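Putative esterase (Sulfolobus solfataricus P2, PDB 2RAU) probably acts as a lipase or related serine esterase of the alpha/beta-hydrolase superfamily, and binds calcium ions. Local coordinates at residues D100-Y105 against I127-E132; D240-S245 against D264-L269; N24-K29 against V134-R139. All blocks are in the same frame, centred on the assembly; numbering follows the deposited sequence. Where two conformers were deposited one is given.

Contact 1: residues D100-Y105 against I127-E132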
loop_
_atom_site.group_PDB
_atom_site.type_symbol
_atom_site.label_atom_id
_atom_site.label_comp_id
_atom_site.label_asym_id
_atom_site.label_seq_id
_atom_site.Cartn_x
_atom_site.Cartn_y
_atom_site.Cartn_z
ATOM N N ASP A 100 5.180 -3.856 6.870
ATOM C CA ASP A 100 6.296 -3.798 5.971
ATOM C C ASP A 100 6.512 -5.227 5.451
ATOM O O ASP A 100 6.819 -6.149 6.209
ATOM C CB ASP A 100 7.557 -3.316 6.620
ATOM C CG ASP A 100 7.445 -1.917 7.165
ATOM O OD1 ASP A 100 6.831 -1.066 6.500
ATOM O OD2 ASP A 100 8.038 -1.624 8.219
ATOM N N TYR A 101 6.262 -5.413 4.166
ATOM C CA TYR A 101 6.468 -6.690 3.529
ATOM C C TYR A 101 7.962 -6.949 3.427
ATOM O O TYR A 101 8.759 -6.040 3.626
ATOM C CB TYR A 101 5.948 -6.667 2.116
ATOM C CG TYR A 101 4.486 -6.367 1.964
ATOM C CD1 TYR A 101 3.516 -7.128 2.634
ATOM C CD2 TYR A 101 4.060 -5.362 1.112
ATOM C CE1 TYR A 101 2.157 -6.872 2.458
ATOM C CE2 TYR A 101 2.717 -5.109 0.916
ATOM C CZ TYR A 101 1.759 -5.864 1.578
ATOM O OH TYR A 101 0.429 -5.575 1.342
ATOM N N ARG A 102 8.325 -8.160 3.020
ATOM C CA ARG A 102 9.739 -8.538 2.880
ATOM C C ARG A 102 10.509 -7.641 1.904
ATOM O O ARG A 102 11.747 -7.480 2.014
ATOM C CB ARG A 102 9.858 -10.018 2.493
ATOM C CG ARG A 102 9.200 -10.959 3.503
ATOM C CD ARG A 102 9.400 -12.381 3.131
ATOM N NE ARG A 102 8.531 -13.241 3.918
ATOM C CZ ARG A 102 8.796 -14.501 4.258
ATOM N NH1 ARG A 102 9.917 -15.102 3.924
ATOM N NH2 ARG A 102 7.921 -15.152 4.984
ATOM N N THR A 103 9.782 -7.096 0.941
ATOM C CA THR A 103 10.302 -6.132 -0.056
ATOM C C THR A 103 10.935 -4.914 0.611
ATOM O O THR A 103 11.832 -4.291 0.062
ATOM C CB THR A 103 9.177 -5.696 -1.022
ATOM O OG1 THR A 103 8.025 -5.340 -0.234
ATOM C CG2 THR A 103 8.904 -6.787 -2.043
ATOM N N HIS A 104 10.514 -4.621 1.849
ATOM C CA HIS A 104 11.041 -3.516 2.573
ATOM C C HIS A 104 12.438 -3.739 3.162
ATOM O O HIS A 104 12.993 -2.818 3.750
ATOM C CB HIS A 104 10.100 -3.072 3.665
ATOM C CG HIS A 104 10.292 -1.662 4.099
ATOM N ND1 HIS A 104 10.387 -0.599 3.207
ATOM C CD2 HIS A 104 10.355 -1.117 5.341
ATOM C CE1 HIS A 104 10.528 0.523 3.897
ATOM N NE2 HIS A 104 10.505 0.235 5.193
ATOM N N TYR A 105 13.000 -4.922 2.935
ATOM C CA TYR A 105 14.323 -5.291 3.447
ATOM C C TYR A 105 15.300 -5.636 2.321
ATOM O O TYR A 105 16.472 -5.952 2.590
ATOM C CB TYR A 105 14.190 -6.444 4.458
ATOM C CG TYR A 105 13.494 -5.922 5.685
ATOM C CD1 TYR A 105 14.213 -5.263 6.634
ATOM C CD2 TYR A 105 12.108 -6.011 5.827
ATOM C CE1 TYR A 105 13.597 -4.690 7.684
ATOM C CE2 TYR A 105 11.485 -5.430 6.862
ATOM C CZ TYR A 105 12.247 -4.788 7.809
ATOM O OH TYR A 105 11.698 -4.207 8.920
ATOM N N ILE A 127 0.555 -14.175 2.409
ATOM C CA ILE A 127 -0.558 -14.533 3.296
ATOM C C ILE A 127 -0.041 -14.968 4.681
ATOM O O ILE A 127 -0.567 -14.489 5.698
ATOM C CB ILE A 127 -1.542 -15.509 2.654
ATOM C CG1 ILE A 127 -2.288 -14.772 1.512
ATOM C CG2 ILE A 127 -2.551 -16.043 3.720
ATOM C CD1 ILE A 127 -3.118 -15.666 0.661
ATOM N N SER A 128 1.056 -15.729 4.732
ATOM C CA SER A 128 1.610 -16.163 6.009
ATOM C C SER A 128 2.109 -14.959 6.823
ATOM O O SER A 128 1.977 -14.924 8.049
ATOM C CB SER A 128 2.712 -17.213 5.834
ATOM O OG SER A 128 3.938 -16.651 5.345
ATOM N N ASP A 129 2.655 -13.958 6.144
ATOM C CA ASP A 129 3.175 -12.782 6.793
ATOM C C ASP A 129 2.027 -11.927 7.328
ATOM O O ASP A 129 2.096 -11.415 8.440
ATOM C CB ASP A 129 4.009 -11.956 5.812
ATOM C CG ASP A 129 5.314 -12.644 5.400
ATOM O OD1 ASP A 129 5.707 -13.586 6.061
ATOM O OD2 ASP A 129 5.969 -12.213 4.411
ATOM N N ILE A 130 0.984 -11.722 6.519
ATOM C CA ILE A 130 -0.183 -11.014 6.997
ATOM C C ILE A 130 -0.790 -11.743 8.245
ATOM O O ILE A 130 -1.201 -11.089 9.210
ATOM C CB ILE A 130 -1.232 -10.845 5.877
ATOM C CG1 ILE A 130 -0.637 -10.005 4.697
ATOM C CG2 ILE A 130 -2.473 -10.146 6.423
ATOM C CD1 ILE A 130 -1.498 -10.046 3.368
ATOM N N LYS A 131 -0.875 -13.076 8.200
ATOM C CA LYS A 131 -1.367 -13.861 9.329
ATOM C C LYS A 131 -0.592 -13.617 10.651
ATOM O O LYS A 131 -1.196 -13.471 11.735
ATOM C CB LYS A 131 -1.424 -15.364 8.979
ATOM C CG LYS A 131 -1.803 -16.305 10.146
ATOM C CD LYS A 131 -3.113 -16.016 10.897
ATOM C CE LYS A 131 -4.262 -16.897 10.509
ATOM N NZ LYS A 131 -5.464 -16.643 11.362
ATOM N N GLU A 132 0.731 -13.594 10.569
ATOM C CA GLU A 132 1.555 -13.284 11.733
ATOM C C GLU A 132 1.223 -11.914 12.310
ATOM O O GLU A 132 1.229 -11.734 13.533
ATOM C CB GLU A 132 3.046 -13.337 11.384
ATOM C CG GLU A 132 3.643 -14.660 11.083
ATOM C CD GLU A 132 3.451 -15.684 12.186
ATOM O OE1 GLU A 132 3.524 -15.362 13.377
ATOM O OE2 GLU A 132 3.186 -16.821 11.820
HETATM O O HOH W 1 5.868 -9.958 2.970
#
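Arg-102 and Asp-129 meet in a side-on, two-nitrogen salt bridge that ties the loop after strand 94-100 to helix 123-141 in this alpha/beta-hydrolase fold. The two side chains cross at about a right angle, yet their flat ends lie nearly in one plane, the guanidinium and carboxylate tilted by only 22°. Arg-102 offers the edge carrying NE and NH2, and each nitrogen takes a separate oxygen: NE donates to Asp-129 OD2 at 2.8 Å, NH2 to Asp-129 OD1 at 2.9 Å. Both bonds are almost straight, run close to the guanidinium plane and use the syn lone pairs, so the carboxylate cannot easily turn. Arg-102 gets there with its chain stretched from CG to NE (chi2 -177°), carrying the guanidinium from the 3-10 turn at 102-105 across to the helix. The pair is buried and its charge is shared further: Arg-102 NH1 forms a salt bridge with Asp-36, and Asp-129 OD1 one with Arg-30, an alternation that probably keeps both groups ionised. Ile-38 of strand 37-45 packs against both side chains. A water adds a second link between loop and helix, accepting from the backbone N of Arg-102 at 3.0 Å and donating to OD2 of Asp-129 at 2.7 Å.

Contact 2: residues D240-S245 against D264-L269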
loop_
_atom_site.group_PDB
_atom_site.type_symbol
_atom_site.label_atom_id
_atom_site.label_comp_id
_atom_site.label_asym_id
_atom_site.label_seq_id
_atom_site.Cartn_x
_atom_site.Cartn_y
_atom_site.Cartn_z
ATOM N N ASP A 240 6.658 19.250 -14.908
ATOM C CA ASP A 240 5.598 19.080 -15.894
ATOM C C ASP A 240 5.594 17.660 -16.490
ATOM O O ASP A 240 4.536 17.027 -16.639
ATOM C CB ASP A 240 5.775 20.073 -17.045
ATOM C CG ASP A 240 5.489 21.533 -16.673
ATOM O OD1 ASP A 240 5.101 21.844 -15.514
ATOM O OD2 ASP A 240 5.670 22.372 -17.593
ATOM N N PHE A 241 6.793 17.203 -16.846
ATOM C CA PHE A 241 7.037 15.875 -17.415
ATOM C C PHE A 241 6.631 14.777 -16.447
ATOM O O PHE A 241 5.844 13.867 -16.806
ATOM C CB PHE A 241 8.501 15.796 -17.822
ATOM C CG PHE A 241 9.038 14.408 -17.953
ATOM C CD1 PHE A 241 8.645 13.588 -18.992
ATOM C CD2 PHE A 241 9.987 13.932 -17.055
ATOM C CE1 PHE A 241 9.203 12.327 -19.134
ATOM C CE2 PHE A 241 10.519 12.674 -17.189
ATOM C CZ PHE A 241 10.133 11.879 -18.222
ATOM N N LEU A 242 7.053 14.892 -15.185
ATOM C CA LEU A 242 6.787 13.863 -14.195
ATOM C C LEU A 242 5.319 13.819 -13.854
ATOM O O LEU A 242 4.724 12.744 -13.806
ATOM C CB LEU A 242 7.597 14.056 -12.914
ATOM C CG LEU A 242 9.113 13.853 -13.110
ATOM C CD1 LEU A 242 9.811 14.314 -11.862
ATOM C CD2 LEU A 242 9.410 12.383 -13.513
HETATM N N MSE A 243 4.701 14.981 -13.658
HETATM C CA MSE A 243 3.252 15.012 -13.361
HETATM C C MSE A 243 2.422 14.521 -14.543
HETATM O O MSE A 243 1.427 13.817 -14.352
HETATM C CB MSE A 243 2.809 16.397 -12.915
HETATM C CG MSE A 243 3.326 16.762 -11.512
HETATM SE SE MSE A 243 2.658 15.722 -10.040
HETATM C CE MSE A 243 0.895 16.458 -9.903
ATOM N N ASP A 244 2.816 14.884 -15.763
ATOM C CA ASP A 244 2.088 14.373 -16.916
ATOM C C ASP A 244 2.297 12.844 -17.088
ATOM O O ASP A 244 1.396 12.157 -17.615
ATOM C CB ASP A 244 2.365 15.123 -18.233
ATOM C CG ASP A 244 1.253 14.972 -19.218
ATOM O OD1 ASP A 244 0.102 15.341 -18.859
ATOM O OD2 ASP A 244 1.538 14.538 -20.368
ATOM N N SER A 245 3.454 12.312 -16.671
ATOM C CA SER A 245 3.650 10.856 -16.751
ATOM C C SER A 245 2.678 10.134 -15.811
ATOM O O SER A 245 2.177 9.057 -16.154
ATOM C CB SER A 245 5.098 10.426 -16.470
ATOM O OG SER A 245 5.451 10.542 -15.108
ATOM N N ASP A 264 2.571 16.348 -2.957
ATOM C CA ASP A 264 1.977 15.077 -2.489
ATOM C C ASP A 264 2.532 13.879 -3.276
ATOM O O ASP A 264 2.906 12.856 -2.683
ATOM C CB ASP A 264 0.447 15.112 -2.595
ATOM C CG ASP A 264 -0.171 16.205 -1.730
ATOM O OD1 ASP A 264 0.393 16.492 -0.645
ATOM O OD2 ASP A 264 -1.204 16.795 -2.121
HETATM N N MSE A 265 2.641 14.020 -4.585
HETATM C CA MSE A 265 2.956 12.877 -5.472
HETATM C C MSE A 265 4.419 12.497 -5.446
HETATM O O MSE A 265 4.760 11.314 -5.440
HETATM C CB MSE A 265 2.557 13.118 -6.912
HETATM C CG MSE A 265 1.063 13.340 -7.170
HETATM SE SE MSE A 265 0.146 11.647 -6.821
HETATM C CE MSE A 265 -1.523 12.468 -6.208
ATOM N N PHE A 266 5.271 13.502 -5.513
ATOM C CA PHE A 266 6.722 13.224 -5.636
ATOM C C PHE A 266 7.264 12.471 -4.395
ATOM O O PHE A 266 8.088 11.552 -4.567
ATOM C CB PHE A 266 7.521 14.497 -5.984
ATOM C CG PHE A 266 7.325 15.002 -7.450
ATOM C CD1 PHE A 266 6.326 14.488 -8.301
ATOM C CD2 PHE A 266 8.062 16.082 -7.911
ATOM C CE1 PHE A 266 6.136 14.999 -9.563
ATOM C CE2 PHE A 266 7.868 16.578 -9.177
ATOM C CZ PHE A 266 6.935 16.021 -10.005
ATOM N N PRO A 267 6.866 12.895 -3.160
ATOM C CA PRO A 267 7.287 12.110 -1.985
ATOM C C PRO A 267 6.858 10.666 -1.941
ATOM O O PRO A 267 7.635 9.856 -1.449
ATOM C CB PRO A 267 6.810 12.935 -0.796
ATOM C CG PRO A 267 6.736 14.314 -1.309
ATOM C CD PRO A 267 6.202 14.139 -2.727
ATOM N N ILE A 268 5.702 10.339 -2.529
ATOM C CA ILE A 268 5.193 8.965 -2.621
ATOM C C ILE A 268 6.095 8.182 -3.543
ATOM O O ILE A 268 6.569 7.120 -3.198
ATOM C CB ILE A 268 3.671 8.879 -3.068
ATOM C CG1 ILE A 268 2.779 9.413 -1.931
ATOM C CG2 ILE A 268 3.321 7.428 -3.519
ATOM C CD1 ILE A 268 1.254 9.731 -2.293
ATOM N N LEU A 269 6.337 8.705 -4.737
ATOM C CA LEU A 269 7.182 8.007 -5.699
ATOM C C LEU A 269 8.573 7.799 -5.115
ATOM O O LEU A 269 9.158 6.736 -5.251
ATOM C CB LEU A 269 7.235 8.783 -7.012
ATOM C CG LEU A 269 6.199 8.379 -8.093
ATOM C CD1 LEU A 269 6.584 7.051 -8.670
ATOM C CD2 LEU A 269 4.744 8.390 -7.615
#
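Phe-266 reaches from helix 262-270 to Leu-242 and Met-243 on helix 238-248, making an apolar helix-helix contact outside the central sheet of the alpha/beta-hydrolase fold. The two short helical segments are nearly perpendicular, at 79°, and their axes stay 11.2 Å apart, so long side chains have to bridge the space between the backbones. No hydrogen bond joins the segments. Helix 218-224 packs alongside: Trp-219 meets Phe-266 edge-to-face and touches Leu-242, while Ala-222 contacts both residues.

The aliphatic part of the contact is made by Leu-242. Leu-242 CB lies 3.6 Å from Phe-266 CZ, and the CD1 branch also comes against the far end of the ring, near CZ and CE2. The leucine thus meets the outer end of the phenylalanine at two points.

The Met-aromatic part belongs to Met-243, a selenomethionine in this crystal. Its chain bends twice, at chi2 and chi3, bringing Met-243 SE to 3.6 Å from Phe-266 CE1. SE of Met-243 stands 4.6 Å from the centroid of the Phe-266 ring and 55° off the ring normal, an oblique approach. CG of Met-243 rests near Phe-266 CE1 too, so the ring is met by CG and SE, while the terminal CE goes on to Met-265.

Between the two selenomethionines the contact is looser and purely van der Waals. Met-243 and Met-265 cross at about a right angle, and the bent end of the former comes against the first carbons of the latter's side chain, with Met-243 SE 4.1 Å from Met-265 CG.

Contact 3: residues N24-K29 against V134-R139; sequences NIWKMK and VSFIKR
Trp-26 receives the edge of Phe-136 on its indole face, a T-shaped (edge-to-face) pair joining strand 21-29 of the alpha/beta-hydrolase sheet to helix 123-141. Along the strand, Asn-24 and Ile-25 lead in through backbone hydrogen bonds to the flanking strands 37-45 and 7-11, Asn-24 with Lys-42 and Ile-25 with Val-9 and Lys-10. Trp-26 follows, its CB directed at the helix. A chi1 of -179° swings the ring of Phe-136 away from its backbone N and out toward the strand. The five-membered ring of Trp-26 and the Phe-136 ring have centroids 4.7 Å apart and planes at 57°, inclined rather than strictly perpendicular. Trp-6 touches both aromatic residues, and Leu-40 also packs on Phe-136. With a serine in place of the tryptophan, Phe-136 would probably lose the face its edge rests on, leaving a gap between strand and helix. Beyond Trp-26, Met-28, a selenomethionine, points its CB the same way but packs on Trp-6 and does not reach 134-139. The closest approach is at the tip of the phenyl group, where CZ of Phe-136 sits over the middle of the indole, 3.4 Å from Trp-26 CE2.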
loop_
_atom_site.group_PDB
_atom_site.type_symbol
_atom_site.label_atom_id
_atom_site.label_comp_id
_atom_site.label_asym_id
_atom_site.label_seq_id
_atom_site.Cartn_x
_atom_site.Cartn_y
_atom_site.Cartn_z
ATOM N N ASN A 24 4.683 2.694 17.210
ATOM C CA ASN A 24 5.432 1.555 17.684
ATOM C C ASN A 24 5.757 0.695 16.471
ATOM O O ASN A 24 4.962 0.600 15.557
ATOM C CB ASN A 24 4.641 0.795 18.736
ATOM C CG ASN A 24 4.585 1.563 20.052
ATOM O OD1 ASN A 24 5.514 1.511 20.812
ATOM N ND2 ASN A 24 3.544 2.375 20.246
ATOM N N ILE A 25 6.948 0.126 16.447
ATOM C CA ILE A 25 7.358 -0.764 15.366
ATOM C C ILE A 25 7.979 -2.045 15.968
ATOM O O ILE A 25 8.821 -1.980 16.854
ATOM C CB ILE A 25 8.392 -0.147 14.410
ATOM C CG1 ILE A 25 7.947 1.232 13.897
ATOM C CG2 ILE A 25 8.648 -1.064 13.268
ATOM C CD1 ILE A 25 8.980 1.938 13.049
ATOM N N TRP A 26 7.544 -3.175 15.433
ATOM C CA TRP A 26 8.099 -4.471 15.753
ATOM C C TRP A 26 8.548 -5.115 14.485
ATOM O O TRP A 26 7.987 -4.901 13.425
ATOM C CB TRP A 26 7.069 -5.386 16.382
ATOM C CG TRP A 26 6.469 -4.922 17.647
ATOM C CD1 TRP A 26 6.834 -5.280 18.901
ATOM C CD2 TRP A 26 5.351 -4.038 17.793
ATOM N NE1 TRP A 26 6.011 -4.695 19.819
ATOM C CE2 TRP A 26 5.097 -3.918 19.173
ATOM C CE3 TRP A 26 4.520 -3.377 16.897
ATOM C CZ2 TRP A 26 4.079 -3.150 19.677
ATOM C CZ3 TRP A 26 3.496 -2.617 17.403
ATOM C CH2 TRP A 26 3.284 -2.511 18.788
ATOM N N LYS A 27 9.516 -5.992 14.640
ATOM C CA LYS A 27 10.114 -6.727 13.539
ATOM C C LYS A 27 10.133 -8.243 13.837
ATOM O O LYS A 27 10.328 -8.663 15.000
ATOM C CB LYS A 27 11.535 -6.235 13.465
ATOM C CG LYS A 27 12.331 -6.710 12.374
ATOM C CD LYS A 27 13.766 -6.133 12.522
ATOM C CE LYS A 27 14.049 -5.143 11.500
ATOM N NZ LYS A 27 15.534 -4.870 11.435
HETATM N N MSE A 28 9.935 -9.057 12.797
HETATM C CA MSE A 28 10.011 -10.502 12.930
HETATM C C MSE A 28 10.884 -11.094 11.827
HETATM O O MSE A 28 10.671 -10.843 10.663
HETATM C CB MSE A 28 8.646 -11.151 12.810
HETATM C CG MSE A 28 8.657 -12.695 12.876
HETATM SE SE MSE A 28 6.851 -13.427 12.776
HETATM C CE MSE A 28 6.424 -13.198 14.652
ATOM N N LYS A 29 11.868 -11.897 12.216
ATOM C CA LYS A 29 12.622 -12.655 11.272
ATOM C C LYS A 29 11.806 -13.801 10.717
ATOM O O LYS A 29 11.141 -14.542 11.450
ATOM C CB LYS A 29 13.850 -13.206 11.935
ATOM C CG LYS A 29 14.809 -13.909 10.968
ATOM C CD LYS A 29 15.467 -12.860 9.989
ATOM C CE LYS A 29 16.453 -13.436 8.920
ATOM N NZ LYS A 29 15.804 -14.221 7.845
ATOM N N VAL A 134 -1.719 -10.238 11.915
ATOM C CA VAL A 134 -3.079 -10.300 12.448
ATOM C C VAL A 134 -3.123 -10.953 13.833
ATOM O O VAL A 134 -3.799 -10.458 14.722
ATOM C CB VAL A 134 -4.059 -11.028 11.446
ATOM C CG1 VAL A 134 -5.398 -11.393 12.128
ATOM C CG2 VAL A 134 -4.244 -10.172 10.145
ATOM N N SER A 135 -2.398 -12.050 14.001
ATOM C CA SER A 135 -2.332 -12.745 15.283
ATOM C C SER A 135 -1.778 -11.810 16.371
ATOM O O SER A 135 -2.295 -11.746 17.490
ATOM C CB SER A 135 -1.468 -13.996 15.147
ATOM O OG SER A 135 -2.040 -14.907 14.221
ATOM N N PHE A 136 -0.717 -11.085 16.042
ATOM C CA PHE A 136 -0.121 -10.125 16.965
ATOM C C PHE A 136 -1.116 -9.010 17.337
ATOM O O PHE A 136 -1.240 -8.584 18.524
ATOM C CB PHE A 136 1.106 -9.482 16.314
ATOM C CG PHE A 136 1.814 -8.489 17.195
ATOM C CD1 PHE A 136 1.436 -7.155 17.213
ATOM C CD2 PHE A 136 2.790 -8.904 18.061
ATOM C CE1 PHE A 136 2.061 -6.240 18.063
ATOM C CE2 PHE A 136 3.411 -7.989 18.906
ATOM C CZ PHE A 136 3.047 -6.666 18.887
ATOM N N ILE A 137 -1.787 -8.492 16.309
ATOM C CA ILE A 137 -2.782 -7.432 16.495
ATOM C C ILE A 137 -3.900 -7.836 17.428
ATOM O O ILE A 137 -4.374 -7.024 18.221
ATOM C CB ILE A 137 -3.366 -6.992 15.128
ATOM C CG1 ILE A 137 -2.302 -6.246 14.327
ATOM C CG2 ILE A 137 -4.577 -6.080 15.288
ATOM C CD1 ILE A 137 -2.778 -5.789 12.927
ATOM N N LYS A 138 -4.381 -9.064 17.287
ATOM C CA LYS A 138 -5.467 -9.536 18.131
ATOM C C LYS A 138 -5.088 -9.449 19.604
ATOM O O LYS A 138 -5.893 -9.011 20.443
ATOM C CB LYS A 138 -5.862 -10.964 17.767
ATOM C CG LYS A 138 -6.515 -11.140 16.429
ATOM C CD LYS A 138 -7.040 -12.576 16.360
ATOM C CE LYS A 138 -7.693 -12.847 15.068
ATOM N NZ LYS A 138 -8.590 -14.019 15.177
ATOM N N ARG A 139 -3.869 -9.870 19.924
ATOM C CA ARG A 139 -3.382 -9.812 21.271
ATOM C C ARG A 139 -3.069 -8.380 21.715
ATOM O O ARG A 139 -3.402 -7.988 22.846
ATOM C CB ARG A 139 -2.143 -10.702 21.434
ATOM C CG ARG A 139 -1.721 -10.809 22.885
ATOM C CD ARG A 139 -0.555 -11.732 23.082
ATOM N NE ARG A 139 -0.368 -11.983 24.508
ATOM C CZ ARG A 139 0.808 -12.123 25.108
ATOM N NH1 ARG A 139 1.944 -11.969 24.432
ATOM N NH2 ARG A 139 0.858 -12.361 26.398
#

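How the contacts relate
Contacts 1 and 3 share helix 123-141, about two turns apart on it, and lie on the same side of the chain's centre, about 11 Å between centres. They touch through Tyr-105 against Lys-27 and Glu-132 against Met-28. Their chemistry differs: contact 1 is buried and ionic, pairing opposite charges and a water, whereas contact 3 lies nearer the surface and rests on two aromatic rings. Contact 2 is buried as well but wholly apolar across its helices. It shares no element with the others and lies on the opposite side of the chain's centre, its centre about 27 Å from that of contact 1 and 33 Å from that of contact 3.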